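Local coordinates for protein transcriptional regulator nlh2 (Aquifex aeolicus, PDB 4G3V) that probably controls sigma54-dependent transcription, its GAF domain, here in an inactive state, acting as the regulatory module, at residues Phe46-Ile49 / Thr54-Ile57. Sequence-based numbering, arbitrary orientation.
Sequences FIAI and TLRI
I57 lays its CD1 methyl over one face of the F46 ring, 4.0 Å from the ring centroid and 22° off the normal, a CH-pi contact. The methyl is displaced toward the rim of the ring, and I57 CD1 comes closest at F46 CG, 3.7 Å away, while I57 CG1 reaches F46 CD1. The isoleucine side chain runs roughly perpendicular to that of the phenylalanine. With chi1 at 67°, F46 CG is tucked over the backbone, flanked by N and C, and this turn swings the ring across to meet the isoleucine. F64 meets the same ring edge-to-face, and T78 of helix 76-84 also touches F46.

A48 and I57 form an antiparallel non-hydrogen-bonded pair, their CA atoms 4.0 Å apart, with both side chains on the face of the sheet that carries F46. The small A48 methyl meets L55 instead, whose CB and CD1 lie alongside it, each 4.1 Å from A48 CB. The other branch, L55 CD2, rests against the carbonyl carbon of I49. T78 and F82 cover L55 from helix 76-84.

I49 and R56 are the hydrogen-bonded pair: I49 N to R56 O and R56 N to I49 O both measure 2.8 Å and are nearly straight. CA-H...O contacts flank them, from A48 CA to R56 O and from L55 CA to I49 O, so each carbonyl oxygen gains a weaker second contact. On this reverse face I49 packs on F25 and L29 of helix 25-40, whereas R56 makes a long, weak ion pair with D68.

Alternating pairs between strands 44-51 and 54-61 make this an antiparallel beta hairpin, set within the six-stranded 3-2-1-6-5-4 sheet of the GAF fold.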
loop_
_atom_site.group_PDB
_atom_site.type_symbol
_atom_site.label_atom_id
_atom_site.label_comp_id
_atom_site.label_asym_id
_atom_site.label_seq_id
_atom_site.Cartn_x
_atom_site.Cartn_y
_atom_site.Cartn_z
ATOM N N PHE A 46 1.352 -18.135 1.010
ATOM C CA PHE A 46 2.675 -18.253 0.442
ATOM C C PHE A 46 2.975 -17.072 -0.461
ATOM O O PHE A 46 2.071 -16.383 -0.912
ATOM C CB PHE A 46 2.865 -19.599 -0.290
ATOM C CG PHE A 46 2.029 -19.768 -1.541
ATOM C CD1 PHE A 46 2.393 -19.157 -2.730
ATOM C CD2 PHE A 46 0.906 -20.576 -1.525
ATOM C CE1 PHE A 46 1.618 -19.326 -3.892
ATOM C CE2 PHE A 46 0.132 -20.762 -2.669
ATOM C CZ PHE A 46 0.488 -20.141 -3.854
ATOM N N ILE A 47 4.265 -16.821 -0.654
ATOM C CA ILE A 47 4.745 -15.840 -1.602
ATOM C C ILE A 47 5.589 -16.626 -2.590
ATOM O O ILE A 47 6.519 -17.329 -2.192
ATOM C CB ILE A 47 5.563 -14.736 -0.905
ATOM C CG1 ILE A 47 4.644 -13.930 0.009
ATOM C CG2 ILE A 47 6.236 -13.838 -1.918
ATOM C CD1 ILE A 47 5.353 -13.019 1.014
ATOM N N ALA A 48 5.214 -16.559 -3.867
ATOM C CA ALA A 48 5.936 -17.252 -4.928
ATOM C C ALA A 48 6.658 -16.233 -5.799
ATOM O O ALA A 48 6.145 -15.140 -6.058
ATOM C CB ALA A 48 4.992 -18.068 -5.760
ATOM N N ILE A 49 7.855 -16.596 -6.241
ATOM C CA ILE A 49 8.693 -15.675 -6.978
ATOM C C ILE A 49 9.057 -16.245 -8.335
ATOM O O ILE A 49 9.240 -17.455 -8.487
ATOM C CB ILE A 49 9.969 -15.379 -6.185
ATOM C CG1 ILE A 49 9.581 -14.730 -4.859
ATOM C CG2 ILE A 49 10.893 -14.481 -6.984
ATOM C CD1 ILE A 49 10.726 -14.574 -3.875
ATOM N N THR A 54 8.858 -19.215 -14.534
ATOM C CA THR A 54 8.073 -20.069 -13.649
ATOM C C THR A 54 8.069 -19.476 -12.246
ATOM O O THR A 54 9.059 -18.881 -11.824
ATOM C CB THR A 54 8.643 -21.511 -13.597
ATOM O OG1 THR A 54 7.831 -22.327 -12.746
ATOM C CG2 THR A 54 10.060 -21.511 -13.064
ATOM N N LEU A 55 6.957 -19.632 -11.532
ATOM C CA LEU A 55 6.875 -19.186 -10.146
ATOM C C LEU A 55 7.260 -20.321 -9.214
ATOM O O LEU A 55 6.794 -21.447 -9.375
ATOM C CB LEU A 55 5.455 -18.758 -9.775
ATOM C CG LEU A 55 4.884 -17.442 -10.282
ATOM C CD1 LEU A 55 3.584 -17.155 -9.541
ATOM C CD2 LEU A 55 5.858 -16.302 -10.116
ATOM N N ARG A 56 8.094 -20.018 -8.230
ATOM C CA ARG A 56 8.413 -20.977 -7.186
ATOM C C ARG A 56 8.123 -20.387 -5.818
ATOM O O ARG A 56 8.393 -19.214 -5.579
ATOM C CB ARG A 56 9.884 -21.362 -7.254
ATOM C CG ARG A 56 10.248 -22.184 -8.475
ATOM C CD ARG A 56 11.380 -23.129 -8.145
ATOM N NE ARG A 56 10.990 -24.084 -7.109
ATOM C CZ ARG A 56 11.812 -24.582 -6.187
ATOM N NH1 ARG A 56 13.092 -24.222 -6.148
ATOM N NH2 ARG A 56 11.348 -25.446 -5.292
ATOM N N ILE A 57 7.575 -21.196 -4.918
ATOM C CA ILE A 57 7.324 -20.735 -3.565
ATOM C C ILE A 57 8.647 -20.364 -2.899
ATOM O O ILE A 57 9.589 -21.171 -2.857
ATOM C CB ILE A 57 6.558 -21.780 -2.729
ATOM C CG1 ILE A 57 5.117 -21.871 -3.241
ATOM C CG2 ILE A 57 6.567 -21.398 -1.251
ATOM C CD1 ILE A 57 4.183 -22.678 -2.370
#